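Catalase-3 (Neurospora crassa, PDB 4AJ9) breaks down hydrogen peroxide into water and dioxygen with a heme cofactor, and so probably protects the cell from oxidative damage. Local coordinates at residues C[236-244]-C[667-675]. Sequence-based numbering, arbitrary orientation.
Sequences KAALVWEEA and VFKFLERFA
The methyl of A237 rests over one face of the F668 ring, displaced toward its rim, in a CH-pi contact with CB 4.3 Å from the ring centroid. The carbonyl of A238 meets the same ring at its edge, where O lies 3.6 Å from F668 CE2. F668, with positive phi, is the first residue to leave helix 654-667, and its CG, anti to the backbone N (chi1 -170°), carries the ring to these two alanines. The aliphatic part of K669 passes A238 and the backbone of L239, with K669 CE 3.5 Å from A238 O. V240 CG1 approaches the F674 ring obliquely, 3.7 Å from F674 CZ, while OE2 of E242 reaches the edge of that ring. E243, its chain extended, comes from the opposite direction to K669 and forms a salt bridge, with OE1 2.7 Å from K669 NZ, on the syn side and 23° out of the carboxylate plane. E243 OE1 also accepts a nearly straight bond from V240 N (3.2 Å); OE2 pairs with K625, and K669 NZ also bonds to W623 O. These partners fix the rotation of a buried carboxylate whose negative charge the two lysines probably stabilise. With V240 at the N-cap of helix 241-250, its N-H bond to E243 resembles half of a capping box, and the same carboxylate, through K669, ties the catalase core to the flavodoxin-like C-terminal domain of a large-subunit catalase.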
ATOM      1  N   LYS C 236     -12.237  40.373   7.832  1.00  7.85           N
ATOM      2  CA  LYS C 236     -11.538  39.544   8.814  1.00 11.18           C
ATOM      3  C   LYS C 236     -12.181  39.650  10.203  1.00 11.19           C
ATOM      4  O   LYS C 236     -12.570  40.734  10.630  1.00 12.25           O
ATOM      5  CB  LYS C 236     -10.055  39.914   8.878  1.00  7.89           C
ATOM      6  CG  LYS C 236      -9.254  39.446   7.659  1.00  9.12           C
ATOM      7  CD  LYS C 236      -7.780  39.788   7.779  1.00 10.99           C
ATOM      8  CE  LYS C 236      -7.554  41.300   7.697  1.00 14.08           C
ATOM      9  NZ  LYS C 236      -6.126  41.651   7.918  1.00 29.72           N
ATOM     10  N   ALA C 237     -12.310  38.521  10.897  1.00  9.24           N
ATOM     11  CA  ALA C 237     -12.889  38.511  12.237  1.00 10.05           C
ATOM     12  C   ALA C 237     -12.268  37.387  13.042  1.00 12.30           C
ATOM     13  O   ALA C 237     -11.927  36.345  12.488  1.00  9.18           O
ATOM     14  CB  ALA C 237     -14.408  38.330  12.164  1.00 13.02           C
ATOM     15  N   ALA C 238     -12.107  37.594  14.346  1.00  9.78           N
ATOM     16  CA  ALA C 238     -11.503  36.574  15.200  1.00  3.43           C
ATOM     17  C   ALA C 238     -12.211  36.442  16.541  1.00  8.65           C
ATOM     18  O   ALA C 238     -12.910  37.347  16.992  1.00  5.05           O
ATOM     19  CB  ALA C 238     -10.031  36.865  15.411  1.00  9.73           C
ATOM     20  N   LEU C 239     -12.019  35.289  17.166  1.00  7.19           N
ATOM     21  CA  LEU C 239     -12.575  35.003  18.470  1.00  5.15           C
ATOM     22  C   LEU C 239     -11.605  35.522  19.530  1.00  7.56           C
ATOM     23  O   LEU C 239     -10.577  36.104  19.186  1.00  8.78           O
ATOM     24  CB  LEU C 239     -12.731  33.489  18.604  1.00  7.50           C
ATOM     25  CG  LEU C 239     -13.496  32.815  17.458  1.00  7.23           C
ATOM     26  CD1 LEU C 239     -13.493  31.284  17.604  1.00 10.52           C
ATOM     27  CD2 LEU C 239     -14.926  33.347  17.371  1.00 10.80           C
ATOM     28  N   VAL C 240     -11.925  35.320  20.810  1.00  4.78           N
ATOM     29  CA  VAL C 240     -10.930  35.477  21.870  1.00  6.40           C
ATOM     30  C   VAL C 240     -10.555  34.084  22.387  1.00  8.56           C
ATOM     31  O   VAL C 240     -11.323  33.139  22.215  1.00  6.97           O
ATOM     32  CB  VAL C 240     -11.422  36.413  23.014  1.00  7.52           C
ATOM     33  CG1 VAL C 240     -11.681  37.814  22.455  1.00  6.19           C
ATOM     34  CG2 VAL C 240     -12.680  35.864  23.678  1.00 10.22           C
ATOM     35  N   TRP C 241      -9.374  33.948  22.982  1.00  7.83           N
ATOM     36  CA  TRP C 241      -8.869  32.622  23.347  1.00  8.25           C
ATOM     37  C   TRP C 241      -9.797  31.851  24.296  1.00 13.21           C
ATOM     38  O   TRP C 241     -10.117  30.678  24.056  1.00  8.38           O
ATOM     39  CB  TRP C 241      -7.449  32.704  23.916  1.00  8.40           C
ATOM     40  CG  TRP C 241      -6.910  31.364  24.321  1.00  6.78           C
ATOM     41  CD1 TRP C 241      -6.476  30.996  25.564  1.00  6.41           C
ATOM     42  CD2 TRP C 241      -6.787  30.199  23.492  1.00  6.80           C
ATOM     43  NE1 TRP C 241      -6.077  29.676  25.554  1.00  7.88           N
ATOM     44  CE2 TRP C 241      -6.259  29.166  24.297  1.00  6.56           C
ATOM     45  CE3 TRP C 241      -7.070  29.930  22.148  1.00  9.47           C
ATOM     46  CZ2 TRP C 241      -5.992  27.889  23.798  1.00 10.96           C
ATOM     47  CZ3 TRP C 241      -6.820  28.653  21.655  1.00  7.12           C
ATOM     48  CH2 TRP C 241      -6.284  27.650  22.480  1.00  6.13           C
ATOM     49  N   GLU C 242     -10.240  32.516  25.360  1.00 11.48           N
ATOM     50  CA  GLU C 242     -11.123  31.888  26.340  1.00 10.64           C
ATOM     51  C   GLU C 242     -12.423  31.378  25.708  1.00  8.45           C
ATOM     52  O   GLU C 242     -13.018  30.437  26.205  1.00  6.64           O
ATOM     53  CB  GLU C 242     -11.415  32.835  27.524  1.00 10.84           C
ATOM     54  CG  GLU C 242     -11.919  34.219  27.151  1.00 11.65           C
ATOM     55  CD  GLU C 242     -10.804  35.236  26.919  1.00 10.80           C
ATOM     56  OE1 GLU C 242      -9.675  34.837  26.554  1.00  7.95           O
ATOM     57  OE2 GLU C 242     -11.069  36.446  27.098  1.00 10.96           O
ATOM     58  N   GLU C 243     -12.848  32.013  24.620  1.00  8.28           N
ATOM     59  CA  GLU C 243     -14.018  31.599  23.850  1.00  7.72           C
ATOM     60  C   GLU C 243     -13.688  30.386  22.989  1.00  6.56           C
ATOM     61  O   GLU C 243     -14.407  29.382  22.991  1.00  7.81           O
ATOM     62  CB  GLU C 243     -14.428  32.748  22.931  1.00  7.58           C
ATOM     63  CG  GLU C 243     -15.598  32.487  21.996  1.00  7.99           C
ATOM     64  CD  GLU C 243     -15.893  33.700  21.128  1.00  7.35           C
ATOM     65  OE1 GLU C 243     -14.978  34.545  20.962  1.00  7.73           O
ATOM     66  OE2 GLU C 243     -17.035  33.827  20.633  1.00  9.29           O
ATOM     67  N   ALA C 244     -12.603  30.505  22.228  1.00  5.49           N
ATOM     68  CA  ALA C 244     -12.153  29.440  21.329  1.00  6.49           C
ATOM     69  C   ALA C 244     -11.973  28.110  22.054  1.00  5.24           C
ATOM     70  O   ALA C 244     -12.229  27.048  21.484  1.00  6.78           O
ATOM     71  CB  ALA C 244     -10.854  29.842  20.632  1.00  9.14           C
ATOM     72  N   VAL C 667     -19.338  45.951  14.416  1.00 13.04           N
ATOM     73  CA  VAL C 667     -18.154  46.117  15.260  1.00 13.04           C
ATOM     74  C   VAL C 667     -17.607  44.736  15.652  1.00  9.05           C
ATOM     75  O   VAL C 667     -16.395  44.529  15.757  1.00 10.72           O
ATOM     76  CB  VAL C 667     -18.497  46.900  16.534  1.00  6.54           C
ATOM     77  CG1 VAL C 667     -17.277  47.039  17.428  1.00 14.60           C
ATOM     78  CG2 VAL C 667     -19.075  48.276  16.175  1.00 12.63           C
ATOM     79  N   PHE C 668     -18.539  43.819  15.891  1.00 15.74           N
ATOM     80  CA  PHE C 668     -18.274  42.395  16.133  1.00 10.14           C
ATOM     81  C   PHE C 668     -17.710  42.010  17.511  1.00  5.69           C
ATOM     82  O   PHE C 668     -18.290  41.179  18.207  1.00 10.17           O
ATOM     83  CB  PHE C 668     -17.442  41.764  15.009  1.00 11.94           C
ATOM     84  CG  PHE C 668     -17.376  40.278  15.116  1.00 11.18           C
ATOM     85  CD1 PHE C 668     -18.475  39.506  14.771  1.00 13.79           C
ATOM     86  CD2 PHE C 668     -16.248  39.654  15.613  1.00 10.57           C
ATOM     87  CE1 PHE C 668     -18.441  38.131  14.894  1.00 12.19           C
ATOM     88  CE2 PHE C 668     -16.209  38.282  15.747  1.00  9.84           C
ATOM     89  CZ  PHE C 668     -17.307  37.516  15.388  1.00  7.10           C
ATOM     90  N   LYS C 669     -16.575  42.584  17.889  1.00  7.42           N
ATOM     91  CA  LYS C 669     -16.066  42.435  19.247  1.00 12.74           C
ATOM     92  C   LYS C 669     -15.910  43.797  19.902  1.00 19.15           C
ATOM     93  O   LYS C 669     -15.369  44.736  19.303  1.00 11.49           O
ATOM     94  CB  LYS C 669     -14.717  41.710  19.264  1.00 13.75           C
ATOM     95  CG  LYS C 669     -14.768  40.255  18.808  1.00 13.17           C
ATOM     96  CD  LYS C 669     -15.548  39.392  19.777  1.00  8.76           C
ATOM     97  CE  LYS C 669     -14.993  37.966  19.790  1.00 10.88           C
ATOM     98  NZ  LYS C 669     -15.952  37.017  20.411  1.00 10.96           N
ATOM     99  N   PHE C 670     -16.378  43.898  21.139  1.00 12.57           N
ATOM    100  CA  PHE C 670     -16.266  45.131  21.890  1.00 11.16           C
ATOM    101  C   PHE C 670     -15.065  45.085  22.815  1.00 13.02           C
ATOM    102  O   PHE C 670     -15.131  44.555  23.920  1.00 14.89           O
ATOM    103  CB  PHE C 670     -17.576  45.425  22.614  1.00 18.29           C
ATOM    104  CG  PHE C 670     -18.646  45.907  21.691  1.00 13.80           C
ATOM    105  CD1 PHE C 670     -19.368  45.011  20.922  1.00 10.71           C
ATOM    106  CD2 PHE C 670     -18.878  47.265  21.530  1.00 19.03           C
ATOM    107  CE1 PHE C 670     -20.331  45.456  20.041  1.00 12.43           C
ATOM    108  CE2 PHE C 670     -19.842  47.718  20.650  1.00 14.89           C
ATOM    109  CZ  PHE C 670     -20.575  46.808  19.905  1.00 10.39           C
ATOM    110  N   LEU C 671     -13.962  45.650  22.333  1.00 13.98           N
ATOM    111  CA  LEU C 671     -12.655  45.486  22.959  1.00 14.60           C
ATOM    112  C   LEU C 671     -12.485  46.283  24.249  1.00 14.44           C
ATOM    113  O   LEU C 671     -11.471  46.143  24.939  1.00 11.37           O
ATOM    114  CB  LEU C 671     -11.548  45.862  21.970  1.00 15.70           C
ATOM    115  CG  LEU C 671     -11.508  45.055  20.671  1.00 20.57           C
ATOM    116  CD1 LEU C 671     -10.335  45.512  19.791  1.00 20.80           C
ATOM    117  CD2 LEU C 671     -11.419  43.565  20.973  1.00 16.44           C
ATOM    118  N   GLU C 672     -13.465  47.112  24.585  1.00 16.53           N
ATOM    119  CA  GLU C 672     -13.367  47.874  25.824  1.00 15.29           C
ATOM    120  C   GLU C 672     -13.513  46.958  27.026  1.00 20.40           C
ATOM    121  O   GLU C 672     -13.235  47.360  28.152  1.00 18.73           O
ATOM    122  CB  GLU C 672     -14.400  49.002  25.882  1.00 24.51           C
ATOM    123  CG  GLU C 672     -15.692  48.702  25.164  1.00 34.12           C
ATOM    124  CD  GLU C 672     -15.592  48.959  23.674  1.00 30.57           C
ATOM    125  OE1 GLU C 672     -15.324  50.115  23.285  1.00 38.29           O
ATOM    126  OE2 GLU C 672     -15.787  48.008  22.896  1.00 37.61           O
ATOM    127  N   ARG C 673     -13.934  45.720  26.778  1.00 12.35           N
ATOM    128  CA  ARG C 673     -14.208  44.766  27.856  1.00 15.63           C
ATOM    129  C   ARG C 673     -12.986  43.954  28.258  1.00 14.44           C
ATOM    130  O   ARG C 673     -13.075  43.053  29.101  1.00 18.58           O
ATOM    131  CB  ARG C 673     -15.339  43.821  27.452  1.00 16.13           C
ATOM    132  CG  ARG C 673     -16.628  44.542  27.115  1.00 15.05           C
ATOM    133  CD  ARG C 673     -17.765  43.575  26.846  1.00 11.31           C
ATOM    134  NE  ARG C 673     -18.849  44.268  26.163  1.00 10.71           N
ATOM    135  CZ  ARG C 673     -19.780  43.677  25.426  1.00 17.08           C
ATOM    136  NH1 ARG C 673     -19.785  42.359  25.278  1.00 10.56           N
ATOM    137  NH2 ARG C 673     -20.714  44.414  24.839  1.00 13.30           N
ATOM    138  N   PHE C 674     -11.844  44.275  27.661  1.00 10.44           N
ATOM    139  CA  PHE C 674     -10.616  43.539  27.925  1.00 11.12           C
ATOM    140  C   PHE C 674      -9.532  44.404  28.543  1.00 16.64           C
ATOM    141  O   PHE C 674      -9.109  45.396  27.953  1.00 20.15           O
ATOM    142  CB  PHE C 674     -10.114  42.890  26.637  1.00 14.33           C
ATOM    143  CG  PHE C 674     -11.109  41.955  26.036  1.00 15.18           C
ATOM    144  CD1 PHE C 674     -12.089  42.430  25.183  1.00 10.26           C
ATOM    145  CD2 PHE C 674     -11.107  40.608  26.371  1.00  9.80           C
ATOM    146  CE1 PHE C 674     -13.028  41.577  24.641  1.00 10.06           C
ATOM    147  CE2 PHE C 674     -12.053  39.753  25.831  1.00 10.13           C
ATOM    148  CZ  PHE C 674     -13.008  40.239  24.968  1.00  8.19           C
ATOM    149  N   ALA C 675      -9.093  44.014  29.736  1.00 14.84           N
ATOM    150  CA  ALA C 675      -8.053  44.735  30.463  1.00 17.90           C
ATOM    151  C   ALA C 675      -6.712  44.715  29.726  1.00 19.07           C
ATOM    152  O   ALA C 675      -6.266  43.671  29.253  1.00 19.37           O
ATOM    153  CB  ALA C 675      -7.884  44.138  31.861  1.00 15.86           C
TER